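Side-chain contacts in sortase family protein (Streptococcus agalactiae, PDB 4D7W), which probably acts as a class C sortase, a cysteine transpeptidase that joins pilin subunits during assembly of a surface pilus: residues 49-54 with 90-95; 110-113 with 119-122. One frame throughout, in Å; residues are numbered along the deposited sequence.

Interaction 1: 49-54 with 90-95; sequences LDYNSQ and IGHLEG
Y51 reaches from helix 45-52 to the end of strand 90-92, and its hydroxyl meets H92 in a hydrogen bond, Y51 OH to H92 ND1 at 2.7 Å. CG of Y51 lies anti to the backbone N (chi1 168°), which sends the ring toward H92 and E94. The hydroxyl also bonds G80 N, gripped by two partners. H92 uses its other ring nitrogen on S97 O; bonds on both nitrogens fix the imidazole's rotation. The rings stand rim to rim, Y51 and H92 centroids 5.5 Å apart and planes inclined by 31°. The buried tyrosine pins a helix of the N-terminal region to the sortase beta-barrel, where strand 90-92 lies between strands 73-79 and 105-115. Packing comes from E94, whose backbone crosses one face of the tyrosine: E94 CA makes an off-centre CH-pi contact 4.2 Å from the Y51 ring centroid, and E94 O sits 3.9 Å above the ring plane. E94 CB touches Y51 CE2 at 3.6 Å. The extended glutamate carries its carboxylate to a salt bridge with R48 of helix 45-52. Within 49-54, S53 OG bonds D50 O (2.6 Å) and Q54 NE2 meets D50 OD1 from above the carboxylate plane (3.1 Å).

Interaction 2: 110-113 with 119-122; sequences SGHR and RLFS
F121 and L120 press against the backbone of G111 and H112, the tight part of the contact. The F121 ring lies close to the chain at G111, with F121 CD2 3.7 Å from G111 N, an approach made easy by the glycine's lack of a side chain; L171 and T173 also touch the ring. One backbone hydrogen bond, F121 N to H112 O at 3.1 Å, ties the segments together, and L120 CB packs on that same acceptor at 3.3 Å. L120 CD1 meets H112 CB at 3.6 Å, near the edge of the imidazole. The segments belong to the hairpin of strands 105-115 and 118-120, and H112 lies in the GHRG-type segment that carries the active-site histidine of class C sortases, a role it probably has here. R119 to S122 form a type II' turn in which R119 O accepts twice, from S122 N at 3.0 Å and from S122 OG at 2.8 Å, the latter in the carbonyl plane on a lone pair. Another side is polar and also well held. R113, bent at chi2 (78°), turns its guanidinium back to the turn, where R113 NE gives S122 O a nearly straight bond of 2.9 Å (172°), in the guanidinium plane but above the carbonyl plane. R113 NH1 goes on to C174 O, of the probable active-site cysteine, and to T175 OG1. Loose and open is R119, exposed and with almost no part in the contact; it points away and bonds through NH2 to N72 O.

In the fold
Interactions 1 and 2 follow one another along the chain, the first closing before the second opens, with centres about 19 Å apart. They meet in the sheet, where strands 90-92 and 105-115 are antiparallel neighbours: G91 O and S110 N, 2.7 Å apart, form a probable hydrogen bond, and I90 CD1 packs on F121 CE1 at 3.6 Å. Strand 90-92 thus meets Y51 through H92 and F121 through I90. Interaction 2 joins the inner part of strand 105-115 to the turn at the end of strand 118-120, beside strand 167-175. It lies by H112 and C174, probably the active-site histidine and cysteine, while interaction 1 sits at helix 45-52, away from them.

Interaction 1: 49-54 with 90-95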
ATOM      1  N   LEU A  49      16.834   4.124   4.223  1.00 36.71           N
ATOM      2  CA  LEU A  49      17.188   3.198   5.305  1.00 35.30           C
ATOM      3  C   LEU A  49      16.150   3.192   6.426  1.00 33.17           C
ATOM      4  O   LEU A  49      15.803   2.138   6.949  1.00 31.65           O
ATOM      5  CB  LEU A  49      18.563   3.551   5.897  1.00 38.62           C
ATOM      6  CG  LEU A  49      19.846   3.043   5.223  1.00 46.19           C
ATOM      7  CD1 LEU A  49      19.770   3.169   3.700  1.00 51.04           C
ATOM      8  CD2 LEU A  49      21.065   3.791   5.752  1.00 46.42           C
ATOM      9  N   ASP A  50      15.681   4.371   6.824  1.00 34.02           N
ATOM     10  CA  ASP A  50      14.634   4.445   7.835  1.00 32.93           C
ATOM     11  C   ASP A  50      13.383   3.716   7.344  1.00 32.06           C
ATOM     12  O   ASP A  50      12.782   2.903   8.054  1.00 30.30           O
ATOM     13  CB  ASP A  50      14.289   5.900   8.164  1.00 36.18           C
ATOM     14  CG  ASP A  50      13.277   6.016   9.315  1.00 46.12           C
ATOM     15  OD1 ASP A  50      13.160   5.058  10.125  1.00 43.97           O
ATOM     16  OD2 ASP A  50      12.606   7.071   9.418  1.00 46.48           O
ATOM     17  N   TYR A  51      12.993   4.025   6.114  1.00 28.62           N
ATOM     18  CA  TYR A  51      11.831   3.398   5.487  1.00 28.13           C
ATOM     19  C   TYR A  51      11.925   1.869   5.509  1.00 28.71           C
ATOM     20  O   TYR A  51      10.988   1.197   5.920  1.00 29.18           O
ATOM     21  CB  TYR A  51      11.689   3.914   4.058  1.00 24.73           C
ATOM     22  CG  TYR A  51      10.707   3.149   3.189  1.00 26.79           C
ATOM     23  CD1 TYR A  51       9.358   3.112   3.501  1.00 26.57           C
ATOM     24  CD2 TYR A  51      11.125   2.491   2.045  1.00 28.41           C
ATOM     25  CE1 TYR A  51       8.447   2.426   2.709  1.00 30.63           C
ATOM     26  CE2 TYR A  51      10.209   1.790   1.238  1.00 22.87           C
ATOM     27  CZ  TYR A  51       8.881   1.769   1.579  1.00 27.49           C
ATOM     28  OH  TYR A  51       7.968   1.087   0.802  1.00 29.87           O
ATOM     29  N   ASN A  52      13.062   1.315   5.099  1.00 29.34           N
ATOM     30  CA  ASN A  52      13.195  -0.137   5.056  1.00 29.74           C
ATOM     31  C   ASN A  52      13.070  -0.810   6.421  1.00 32.66           C
ATOM     32  O   ASN A  52      12.724  -1.990   6.506  1.00 31.83           O
ATOM     33  CB  ASN A  52      14.522  -0.533   4.407  1.00 33.69           C
ATOM     34  CG  ASN A  52      14.519  -0.300   2.911  1.00 40.22           C
ATOM     35  OD1 ASN A  52      13.460  -0.279   2.280  1.00 44.42           O
ATOM     36  ND2 ASN A  52      15.700  -0.129   2.332  1.00 41.47           N
ATOM     37  N   SER A  53      13.338  -0.061   7.484  1.00 33.73           N
ATOM     38  CA  SER A  53      13.215  -0.595   8.835  1.00 32.02           C
ATOM     39  C   SER A  53      11.787  -0.518   9.357  1.00 34.98           C
ATOM     40  O   SER A  53      11.500  -1.039  10.436  1.00 37.66           O
ATOM     41  CB  SER A  53      14.128   0.167   9.797  1.00 34.07           C
ATOM     42  OG  SER A  53      13.599   1.464  10.055  1.00 40.56           O
ATOM     43  N   GLN A  54      10.898   0.178   8.642  1.00 29.47           N
ATOM     44  CA  GLN A  54       9.542   0.344   9.163  1.00 23.78           C
ATOM     45  C   GLN A  54       8.705  -0.869   8.792  1.00 26.41           C
ATOM     46  O   GLN A  54       8.824  -1.376   7.686  1.00 27.83           O
ATOM     47  CB  GLN A  54       8.891   1.638   8.633  1.00 26.33           C
ATOM     48  CG  GLN A  54       9.624   2.908   9.055  1.00 27.92           C
ATOM     49  CD  GLN A  54       9.489   3.193  10.552  1.00 28.09           C
ATOM     50  OE1 GLN A  54       8.587   2.676  11.205  1.00 33.47           O
ATOM     51  NE2 GLN A  54      10.383   4.014  11.093  1.00 30.67           N
ATOM     52  N   ILE A  90       2.408  -6.921  -4.590  1.00 33.59           N
ATOM     53  CA  ILE A  90       2.064  -5.519  -4.639  1.00 31.47           C
ATOM     54  C   ILE A  90       3.174  -4.720  -3.976  1.00 35.33           C
ATOM     55  O   ILE A  90       3.708  -5.130  -2.942  1.00 31.86           O
ATOM     56  CB  ILE A  90       0.720  -5.252  -3.936  1.00 30.69           C
ATOM     57  CG1 ILE A  90      -0.379  -6.144  -4.536  1.00 31.28           C
ATOM     58  CG2 ILE A  90       0.356  -3.782  -4.014  1.00 31.67           C
ATOM     59  CD1 ILE A  90      -0.574  -5.943  -6.042  1.00 31.69           C
ATOM     60  N   GLY A  91       3.516  -3.585  -4.569  1.00 32.83           N
ATOM     61  CA  GLY A  91       4.570  -2.758  -4.033  1.00 27.20           C
ATOM     62  C   GLY A  91       4.015  -1.522  -3.358  1.00 30.63           C
ATOM     63  O   GLY A  91       2.943  -1.028  -3.712  1.00 30.78           O
ATOM     64  N   HIS A  92       4.755  -1.012  -2.381  1.00 27.52           N
ATOM     65  CA  HIS A  92       4.389   0.252  -1.754  1.00 26.83           C
ATOM     66  C   HIS A  92       5.306   1.373  -2.248  1.00 29.55           C
ATOM     67  O   HIS A  92       6.520   1.255  -2.155  1.00 32.24           O
ATOM     68  CB  HIS A  92       4.444   0.113  -0.235  1.00 29.73           C
ATOM     69  CG  HIS A  92       4.360   1.418   0.482  1.00 30.10           C
ATOM     70  ND1 HIS A  92       5.479   2.090   0.927  1.00 29.11           N
ATOM     71  CD2 HIS A  92       3.297   2.188   0.811  1.00 29.78           C
ATOM     72  CE1 HIS A  92       5.105   3.221   1.500  1.00 31.70           C
ATOM     73  NE2 HIS A  92       3.787   3.302   1.447  1.00 32.70           N
ATOM     74  N   LEU A  93       4.737   2.455  -2.785  1.00 25.68           N
ATOM     75  CA  LEU A  93       5.545   3.573  -3.300  1.00 28.15           C
ATOM     76  C   LEU A  93       6.361   4.216  -2.172  1.00 33.80           C
ATOM     77  O   LEU A  93       5.800   4.755  -1.217  1.00 29.80           O
ATOM     78  CB  LEU A  93       4.662   4.628  -3.974  1.00 31.91           C
ATOM     79  CG  LEU A  93       5.369   5.626  -4.896  1.00 42.69           C
ATOM     80  CD1 LEU A  93       6.076   4.907  -6.021  1.00 43.19           C
ATOM     81  CD2 LEU A  93       4.392   6.645  -5.479  1.00 44.71           C
ATOM     82  N   GLU A  94       7.684   4.186  -2.308  1.00 33.62           N
ATOM     83  CA  GLU A  94       8.575   4.344  -1.156  1.00 34.27           C
ATOM     84  C   GLU A  94       8.460   5.720  -0.487  1.00 39.03           C
ATOM     85  O   GLU A  94       8.684   5.852   0.723  1.00 42.89           O
ATOM     86  CB  GLU A  94      10.031   4.080  -1.582  1.00 36.27           C
ATOM     87  CG  GLU A  94      10.632   5.203  -2.402  1.00 43.11           C
ATOM     88  CD  GLU A  94      12.150   5.078  -2.568  1.00 52.29           C
ATOM     89  OE1 GLU A  94      12.715   4.052  -2.124  1.00 51.27           O
ATOM     90  OE2 GLU A  94      12.773   6.012  -3.138  1.00 55.07           O
ATOM     91  N   GLY A  95       8.105   6.739  -1.259  1.00 34.57           N
ATOM     92  CA  GLY A  95       7.968   8.073  -0.696  1.00 35.51           C
ATOM     93  C   GLY A  95       6.592   8.418  -0.148  1.00 33.75           C
ATOM     94  O   GLY A  95       6.358   9.564   0.250  1.00 33.48           O
TER

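Interaction 2: 110-113 with 119-122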
ATOM      1  N   SER A 110       1.126  -0.126  -5.556  1.00 27.13           N
ATOM      2  CA  SER A 110       1.242  -0.303  -7.008  1.00 26.42           C
ATOM      3  C   SER A 110       1.349  -1.780  -7.403  1.00 34.08           C
ATOM      4  O   SER A 110       1.993  -2.584  -6.717  1.00 32.25           O
ATOM      5  CB  SER A 110       2.457   0.472  -7.513  1.00 36.27           C
ATOM      6  OG  SER A 110       2.606   0.369  -8.917  1.00 46.84           O
ATOM      7  N   GLY A 111       0.713  -2.142  -8.515  1.00 35.68           N
ATOM      8  CA  GLY A 111       0.760  -3.513  -8.971  1.00 35.77           C
ATOM      9  C   GLY A 111       0.566  -3.556 -10.477  1.00 36.92           C
ATOM     10  O   GLY A 111      -0.212  -2.762 -11.038  1.00 36.99           O
ATOM     11  N   HIS A 112       1.283  -4.466 -11.127  1.00 37.82           N
ATOM     12  CA  HIS A 112       1.160  -4.656 -12.579  1.00 43.27           C
ATOM     13  C   HIS A 112      -0.275  -4.958 -12.985  1.00 42.68           C
ATOM     14  O   HIS A 112      -1.040  -5.550 -12.225  1.00 40.99           O
ATOM     15  CB  HIS A 112       2.067  -5.784 -13.068  1.00 49.42           C
ATOM     16  CG  HIS A 112       3.495  -5.379 -13.238  1.00 56.69           C
ATOM     17  ND1 HIS A 112       4.543  -6.266 -13.098  1.00 61.13           N
ATOM     18  CD2 HIS A 112       4.050  -4.185 -13.549  1.00 57.97           C
ATOM     19  CE1 HIS A 112       5.684  -5.633 -13.306  1.00 58.66           C
ATOM     20  NE2 HIS A 112       5.412  -4.370 -13.584  1.00 58.84           N
ATOM     21  N   ARG A 113      -0.638  -4.539 -14.192  1.00 45.15           N
ATOM     22  CA  ARG A 113      -1.966  -4.811 -14.704  1.00 44.50           C
ATOM     23  C   ARG A 113      -1.882  -6.188 -15.339  1.00 50.32           C
ATOM     24  O   ARG A 113      -1.958  -6.348 -16.565  1.00 52.27           O
ATOM     25  CB  ARG A 113      -2.409  -3.721 -15.691  1.00 45.02           C
ATOM     26  CG  ARG A 113      -3.877  -3.763 -16.111  1.00 49.49           C
ATOM     27  CD  ARG A 113      -4.808  -3.199 -15.046  1.00 45.93           C
ATOM     28  NE  ARG A 113      -6.209  -3.306 -15.462  1.00 49.23           N
ATOM     29  CZ  ARG A 113      -6.856  -2.402 -16.193  1.00 51.76           C
ATOM     30  NH1 ARG A 113      -6.232  -1.314 -16.618  1.00 49.47           N
ATOM     31  NH2 ARG A 113      -8.132  -2.588 -16.513  1.00 58.10           N
ATOM     32  N   ARG A 119      -2.709 -12.518 -11.897  1.00 62.76           N
ATOM     33  CA  ARG A 119      -3.659 -11.437 -12.119  1.00 58.08           C
ATOM     34  C   ARG A 119      -3.120 -10.105 -11.604  1.00 52.05           C
ATOM     35  O   ARG A 119      -3.163  -9.102 -12.313  1.00 52.45           O
ATOM     36  CB  ARG A 119      -5.007 -11.757 -11.459  1.00 64.11           C
ATOM     37  CG  ARG A 119      -5.818 -12.833 -12.184  1.00 72.21           C
ATOM     38  CD  ARG A 119      -7.102 -13.222 -11.437  1.00 77.83           C
ATOM     39  NE  ARG A 119      -6.843 -13.957 -10.196  1.00 82.48           N
ATOM     40  CZ  ARG A 119      -7.183 -13.526  -8.982  1.00 84.18           C
ATOM     41  NH1 ARG A 119      -7.807 -12.365  -8.842  1.00 86.01           N
ATOM     42  NH2 ARG A 119      -6.909 -14.257  -7.907  1.00 82.65           N
ATOM     43  N   LEU A 120      -2.606 -10.105 -10.378  1.00 49.76           N
ATOM     44  CA  LEU A 120      -2.172  -8.876  -9.710  1.00 47.25           C
ATOM     45  C   LEU A 120      -3.331  -7.862  -9.653  1.00 46.14           C
ATOM     46  O   LEU A 120      -4.398  -8.169  -9.121  1.00 44.25           O
ATOM     47  CB  LEU A 120      -0.944  -8.296 -10.415  1.00 44.49           C
ATOM     48  CG  LEU A 120       0.237  -9.277 -10.454  1.00 48.13           C
ATOM     49  CD1 LEU A 120       1.297  -8.887 -11.478  1.00 49.40           C
ATOM     50  CD2 LEU A 120       0.853  -9.418  -9.069  1.00 48.47           C
ATOM     51  N   PHE A 121      -3.134  -6.667 -10.201  1.00 42.01           N
ATOM     52  CA  PHE A 121      -4.208  -5.671 -10.230  1.00 41.71           C
ATOM     53  C   PHE A 121      -4.961  -5.640 -11.580  1.00 49.62           C
ATOM     54  O   PHE A 121      -5.510  -4.604 -11.963  1.00 42.66           O
ATOM     55  CB  PHE A 121      -3.648  -4.283  -9.923  1.00 39.80           C
ATOM     56  CG  PHE A 121      -3.508  -3.981  -8.433  1.00 38.44           C
ATOM     57  CD1 PHE A 121      -3.991  -4.866  -7.477  1.00 38.98           C
ATOM     58  CD2 PHE A 121      -2.901  -2.806  -8.008  1.00 36.66           C
ATOM     59  CE1 PHE A 121      -3.864  -4.585  -6.110  1.00 37.74           C
ATOM     60  CE2 PHE A 121      -2.782  -2.512  -6.646  1.00 35.44           C
ATOM     61  CZ  PHE A 121      -3.258  -3.410  -5.705  1.00 35.98           C
ATOM     62  N   SER A 122      -4.988  -6.772 -12.283  1.00 44.70           N
ATOM     63  CA  SER A 122      -5.719  -6.889 -13.558  1.00 46.17           C
ATOM     64  C   SER A 122      -7.141  -6.353 -13.496  1.00 48.16           C
ATOM     65  O   SER A 122      -7.591  -5.647 -14.396  1.00 47.55           O
ATOM     66  CB  SER A 122      -5.779  -8.348 -14.021  1.00 48.03           C
ATOM     67  OG  SER A 122      -4.584  -8.722 -14.669  1.00 48.11           O
TER